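Local coordinates for NOL1/NOP2/sun family protein (Enterococcus faecium, PDB 3M4X), which probably methylates ribosomal RNA, as a member of the NOL1/NOP2/sun family that joins a methyltransferase domain to a PUA-like RNA-binding domain, at residues K319-T331 against G343-V355. Residues are numbered along the deposited sequence; the frame is centred on the assembly and turned at random.
Sequences KVQMTKEQEKLWT and GRLLVFNDHLWEV
Leu-352 and Leu-345 of the beta hairpin 344-355, turned by a type I' turn from Phe-348 to His-351 in the first C-terminal domain of the RsmF family, meet Trp-330 of the helix that begins at Lys-324, with selenomethionine Met-322 beside them. The Trp-330 indole is swung anti to its own backbone nitrogen (chi1 159°); Leu-352 CD2 stands above its plane, offset toward the rim, 3.5 Å from CE3, while Leu-345 CD1 approaches NE1 at 3.7 Å. Met-322 can be followed outward: past CB, CG lies 4.1 Å from Val-347 CG2; SE reaches Leu-352 CD1 at 4.0 Å; and the bend at chi3 (62°) brings CE within 4.0 Å of that same methyl. Ahead of the helix the chain runs along 344-348, edge strand of the four-stranded antiparallel sheet, where Val-347 N donates to Val-320 O (2.9 Å) in the carbonyl plane. Val-320 CG1 packs tightly on Leu-346 CD2 (3.2 Å), and CG2 sits at the edge of the Phe-348 ring. Gln-326, extended beyond CG, offers OE1 to Thr-323 N (2.8 Å) from above the amide plane, tying it to the N-cap residue. A single backbone bond thus pins the lead-in, whereas helix and sheet cohere through dispersion and hydrophobic burial.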
loop_
_atom_site.group_PDB
_atom_site.type_symbol
_atom_site.label_atom_id
_atom_site.label_comp_id
_atom_site.label_asym_id
_atom_site.label_seq_id
_atom_site.Cartn_x
_atom_site.Cartn_y
_atom_site.Cartn_z
ATOM N N LYS A 319 26.622 -14.964 -8.450
ATOM C CA LYS A 319 25.945 -14.132 -9.438
ATOM C C LYS A 319 24.486 -13.912 -9.052
ATOM O O LYS A 319 24.185 -13.210 -8.086
ATOM C CB LYS A 319 26.045 -14.760 -10.833
ATOM C CG LYS A 319 25.502 -13.885 -11.949
ATOM C CD LYS A 319 26.076 -12.483 -11.864
ATOM C CE LYS A 319 25.463 -11.579 -12.913
ATOM N NZ LYS A 319 25.949 -10.183 -12.772
ATOM N N VAL A 320 23.577 -14.519 -9.802
ATOM C CA VAL A 320 22.157 -14.289 -9.588
ATOM C C VAL A 320 21.352 -15.512 -10.007
ATOM O O VAL A 320 20.334 -15.838 -9.396
ATOM C CB VAL A 320 21.684 -13.043 -10.356
ATOM C CG1 VAL A 320 20.249 -13.202 -10.799
ATOM C CG2 VAL A 320 21.861 -11.795 -9.505
ATOM N N GLN A 321 21.828 -16.190 -11.047
ATOM C CA GLN A 321 21.222 -17.435 -11.490
ATOM C C GLN A 321 21.344 -18.492 -10.398
ATOM O O GLN A 321 22.295 -18.490 -9.613
ATOM C CB GLN A 321 21.896 -17.937 -12.766
ATOM C CG GLN A 321 20.927 -18.370 -13.853
ATOM C CD GLN A 321 20.535 -17.224 -14.762
ATOM O OE1 GLN A 321 21.388 -16.616 -15.409
ATOM N NE2 GLN A 321 19.241 -16.923 -14.820
HETATM N N MSE A 322 20.375 -19.400 -10.349
HETATM C CA MSE A 322 20.433 -20.499 -9.397
HETATM C C MSE A 322 21.615 -21.428 -9.664
HETATM O O MSE A 322 21.955 -21.711 -10.807
HETATM C CB MSE A 322 19.140 -21.310 -9.431
HETATM C CG MSE A 322 17.897 -20.469 -9.478
HETATM SE SE MSE A 322 16.296 -21.569 -9.385
HETATM C CE MSE A 322 16.600 -22.350 -7.652
ATOM N N THR A 323 22.236 -21.875 -8.584
ATOM C CA THR A 323 23.182 -22.976 -8.600
ATOM C C THR A 323 22.549 -24.180 -9.307
ATOM O O THR A 323 21.321 -24.278 -9.381
ATOM C CB THR A 323 23.540 -23.342 -7.141
ATOM O OG1 THR A 323 24.819 -22.792 -6.803
ATOM C CG2 THR A 323 23.550 -24.830 -6.917
ATOM N N LYS A 324 23.378 -25.077 -9.841
ATOM C CA LYS A 324 22.891 -26.317 -10.459
ATOM C C LYS A 324 22.025 -27.097 -9.480
ATOM O O LYS A 324 20.972 -27.633 -9.837
ATOM C CB LYS A 324 24.062 -27.222 -10.873
ATOM C CG LYS A 324 25.055 -26.625 -11.862
ATOM C CD LYS A 324 26.215 -27.597 -12.101
ATOM C CE LYS A 324 27.278 -26.988 -13.003
ATOM N NZ LYS A 324 28.524 -27.799 -13.037
ATOM N N GLU A 325 22.507 -27.187 -8.247
ATOM C CA GLU A 325 21.820 -27.906 -7.192
ATOM C C GLU A 325 20.577 -27.141 -6.742
ATOM O O GLU A 325 19.558 -27.740 -6.386
ATOM C CB GLU A 325 22.775 -28.108 -6.020
ATOM C CG GLU A 325 22.103 -28.478 -4.716
ATOM C CD GLU A 325 23.103 -28.885 -3.655
ATOM O OE1 GLU A 325 24.094 -29.569 -4.005
ATOM O OE2 GLU A 325 22.897 -28.527 -2.473
ATOM N N GLN A 326 20.669 -25.814 -6.770
ATOM C CA GLN A 326 19.553 -24.958 -6.396
ATOM C C GLN A 326 18.442 -25.113 -7.415
ATOM O O GLN A 326 17.261 -25.176 -7.061
ATOM C CB GLN A 326 20.004 -23.500 -6.298
ATOM C CG GLN A 326 20.807 -23.211 -5.050
ATOM C CD GLN A 326 21.430 -21.829 -5.048
ATOM O OE1 GLN A 326 21.421 -21.115 -6.064
ATOM N NE2 GLN A 326 21.980 -21.438 -3.902
ATOM N N GLU A 327 18.833 -25.176 -8.681
ATOM C CA GLU A 327 17.915 -25.509 -9.757
ATOM C C GLU A 327 17.197 -26.807 -9.428
ATOM O O GLU A 327 15.972 -26.892 -9.507
ATOM C CB GLU A 327 18.682 -25.675 -11.066
ATOM C CG GLU A 327 18.566 -24.504 -12.025
ATOM C CD GLU A 327 17.285 -24.540 -12.830
ATOM O OE1 GLU A 327 17.346 -24.302 -14.057
ATOM O OE2 GLU A 327 16.218 -24.816 -12.237
ATOM N N LYS A 328 17.969 -27.826 -9.065
ATOM C CA LYS A 328 17.397 -29.131 -8.774
ATOM C C LYS A 328 16.440 -29.006 -7.607
ATOM O O LYS A 328 15.267 -29.347 -7.718
ATOM C CB LYS A 328 18.491 -30.157 -8.457
ATOM C CG LYS A 328 17.973 -31.458 -7.838
ATOM C CD LYS A 328 19.088 -32.477 -7.645
ATOM C CE LYS A 328 19.682 -32.903 -8.981
ATOM N NZ LYS A 328 20.959 -33.652 -8.813
ATOM N N LEU A 329 16.957 -28.507 -6.490
ATOM C CA LEU A 329 16.159 -28.307 -5.286
ATOM C C LEU A 329 14.799 -27.627 -5.540
ATOM O O LEU A 329 13.758 -28.128 -5.098
ATOM C CB LEU A 329 16.970 -27.526 -4.246
ATOM C CG LEU A 329 17.665 -28.366 -3.167
ATOM C CD1 LEU A 329 18.221 -29.641 -3.749
ATOM C CD2 LEU A 329 18.760 -27.577 -2.469
ATOM N N TRP A 330 14.811 -26.499 -6.251
ATOM C CA TRP A 330 13.586 -25.719 -6.467
ATOM C C TRP A 330 12.610 -26.456 -7.357
ATOM O O TRP A 330 11.391 -26.366 -7.178
ATOM C CB TRP A 330 13.888 -24.342 -7.067
ATOM C CG TRP A 330 12.708 -23.693 -7.769
ATOM C CD1 TRP A 330 12.544 -23.530 -9.119
ATOM C CD2 TRP A 330 11.532 -23.126 -7.157
ATOM N NE1 TRP A 330 11.346 -22.898 -9.382
ATOM C CE2 TRP A 330 10.708 -22.643 -8.194
ATOM C CE3 TRP A 330 11.098 -22.983 -5.829
ATOM C CZ2 TRP A 330 9.475 -22.029 -7.947
ATOM C CZ3 TRP A 330 9.884 -22.373 -5.590
ATOM C CH2 TRP A 330 9.085 -21.902 -6.642
ATOM N N THR A 331 13.149 -27.175 -8.330
ATOM C CA THR A 331 12.310 -27.873 -9.285
ATOM C C THR A 331 11.554 -28.983 -8.571
ATOM O O THR A 331 10.364 -29.189 -8.808
ATOM C CB THR A 331 13.136 -28.395 -10.486
ATOM O OG1 THR A 331 13.613 -27.270 -11.249
ATOM C CG2 THR A 331 12.291 -29.290 -11.384
ATOM N N GLY A 343 7.752 -14.827 -13.321
ATOM C CA GLY A 343 8.835 -13.879 -13.528
ATOM C C GLY A 343 10.190 -14.561 -13.527
ATOM O O GLY A 343 10.267 -15.786 -13.577
ATOM N N ARG A 344 11.260 -13.774 -13.458
ATOM C CA ARG A 344 12.615 -14.325 -13.471
ATOM C C ARG A 344 13.029 -14.799 -12.086
ATOM O O ARG A 344 12.708 -14.162 -11.091
ATOM C CB ARG A 344 13.616 -13.276 -13.962
ATOM C CG ARG A 344 13.071 -12.352 -15.027
ATOM C CD ARG A 344 14.181 -11.851 -15.937
ATOM N NE ARG A 344 15.207 -11.095 -15.222
ATOM C CZ ARG A 344 16.485 -11.050 -15.589
ATOM N NH1 ARG A 344 16.897 -11.726 -16.656
ATOM N NH2 ARG A 344 17.356 -10.337 -14.885
ATOM N N LEU A 345 13.766 -15.902 -12.016
ATOM C CA LEU A 345 14.193 -16.416 -10.721
ATOM C C LEU A 345 15.623 -15.996 -10.394
ATOM O O LEU A 345 16.563 -16.360 -11.095
ATOM C CB LEU A 345 14.049 -17.942 -10.661
ATOM C CG LEU A 345 12.646 -18.487 -10.927
ATOM C CD1 LEU A 345 12.690 -19.981 -11.170
ATOM C CD2 LEU A 345 11.711 -18.152 -9.780
ATOM N N LEU A 346 15.777 -15.222 -9.324
ATOM C CA LEU A 346 17.091 -14.761 -8.898
ATOM C C LEU A 346 17.352 -15.160 -7.454
ATOM O O LEU A 346 16.419 -15.325 -6.667
ATOM C CB LEU A 346 17.199 -13.245 -9.036
ATOM C CG LEU A 346 16.619 -12.585 -10.289
ATOM C CD1 LEU A 346 16.946 -11.102 -10.285
ATOM C CD2 LEU A 346 17.124 -13.225 -11.570
ATOM N N VAL A 347 18.624 -15.311 -7.108
ATOM C CA VAL A 347 19.005 -15.615 -5.737
ATOM C C VAL A 347 19.943 -14.539 -5.176
ATOM O O VAL A 347 20.894 -14.127 -5.840
ATOM C CB VAL A 347 19.682 -17.000 -5.635
ATOM C CG1 VAL A 347 19.911 -17.376 -4.178
ATOM C CG2 VAL A 347 18.838 -18.067 -6.334
ATOM N N PHE A 348 19.646 -14.065 -3.969
ATOM C CA PHE A 348 20.556 -13.205 -3.220
ATOM C C PHE A 348 20.563 -13.724 -1.789
ATOM O O PHE A 348 19.500 -13.866 -1.188
ATOM C CB PHE A 348 20.081 -11.745 -3.212
ATOM C CG PHE A 348 19.477 -11.281 -4.510
ATOM C CD1 PHE A 348 18.143 -10.904 -4.570
ATOM C CD2 PHE A 348 20.241 -11.200 -5.663
ATOM C CE1 PHE A 348 17.576 -10.464 -5.760
ATOM C CE2 PHE A 348 19.681 -10.763 -6.859
ATOM C CZ PHE A 348 18.346 -10.397 -6.908
ATOM N N ASN A 349 21.740 -14.020 -1.242
ATOM C CA ASN A 349 21.823 -14.536 0.126
ATOM C C ASN A 349 21.028 -15.821 0.339
ATOM O O ASN A 349 20.509 -16.057 1.437
ATOM C CB ASN A 349 21.334 -13.487 1.132
ATOM C CG ASN A 349 22.411 -12.501 1.517
ATOM O OD1 ASN A 349 23.571 -12.650 1.134
ATOM N ND2 ASN A 349 22.036 -11.488 2.289
ATOM N N ASP A 350 20.925 -16.634 -0.710
ATOM C CA ASP A 350 20.195 -17.901 -0.660
ATOM C C ASP A 350 18.678 -17.705 -0.636
ATOM O O ASP A 350 17.915 -18.668 -0.515
ATOM C CB ASP A 350 20.636 -18.744 0.539
ATOM C CG ASP A 350 22.131 -18.936 0.591
ATOM O OD1 ASP A 350 22.752 -18.386 1.528
ATOM O OD2 ASP A 350 22.679 -19.623 -0.304
ATOM N N HIS A 351 18.255 -16.452 -0.739
ATOM C CA HIS A 351 16.853 -16.127 -0.899
ATOM C C HIS A 351 16.486 -16.245 -2.377
ATOM O O HIS A 351 17.086 -15.577 -3.225
ATOM C CB HIS A 351 16.569 -14.699 -0.417
ATOM C CG HIS A 351 16.920 -14.449 1.018
ATOM N ND1 HIS A 351 16.571 -15.309 2.036
ATOM C CD2 HIS A 351 17.569 -13.415 1.610
ATOM C CE1 HIS A 351 16.995 -14.824 3.190
ATOM N NE2 HIS A 351 17.605 -13.673 2.957
ATOM N N LEU A 352 15.503 -17.089 -2.682
ATOM C CA LEU A 352 14.986 -17.206 -4.042
ATOM C C LEU A 352 13.854 -16.199 -4.271
ATOM O O LEU A 352 12.900 -16.138 -3.498
ATOM C CB LEU A 352 14.492 -18.630 -4.294
ATOM C CG LEU A 352 14.027 -18.988 -5.701
ATOM C CD1 LEU A 352 15.163 -18.790 -6.699
ATOM C CD2 LEU A 352 13.536 -20.431 -5.732
ATOM N N TRP A 353 13.966 -15.410 -5.332
ATOM C CA TRP A 353 12.985 -14.378 -5.623
ATOM C C TRP A 353 12.437 -14.579 -7.006
ATOM O O TRP A 353 13.145 -15.011 -7.911
ATOM C CB TRP A 353 13.628 -12.988 -5.574
ATOM C CG TRP A 353 13.990 -12.539 -4.216
ATOM C CD1 TRP A 353 15.185 -12.716 -3.583
ATOM C CD2 TRP A 353 13.158 -11.810 -3.315
ATOM N NE1 TRP A 353 15.142 -12.149 -2.331
ATOM C CE2 TRP A 353 13.902 -11.593 -2.141
ATOM C CE3 TRP A 353 11.847 -11.330 -3.374
ATOM C CZ2 TRP A 353 13.384 -10.914 -1.048
ATOM C CZ3 TRP A 353 11.337 -10.658 -2.288
ATOM C CH2 TRP A 353 12.100 -10.459 -1.141
ATOM N N GLU A 354 11.174 -14.231 -7.185
ATOM C CA GLU A 354 10.596 -14.235 -8.512
ATOM C C GLU A 354 10.279 -12.792 -8.811
ATOM O O GLU A 354 9.449 -12.185 -8.132
ATOM C CB GLU A 354 9.330 -15.089 -8.553
ATOM C CG GLU A 354 8.598 -15.045 -9.885
ATOM C CD GLU A 354 7.359 -15.906 -9.883
ATOM O OE1 GLU A 354 7.267 -16.808 -9.025
ATOM O OE2 GLU A 354 6.475 -15.678 -10.730
ATOM N N VAL A 355 10.954 -12.248 -9.819
ATOM C CA VAL A 355 10.906 -10.825 -10.115
ATOM C C VAL A 355 10.136 -10.583 -11.403
ATOM O O VAL A 355 10.336 -11.285 -12.386
ATOM C CB VAL A 355 12.328 -10.255 -10.281
ATOM C CG1 VAL A 355 12.282 -8.739 -10.342
ATOM C CG2 VAL A 355 13.206 -10.706 -9.134
#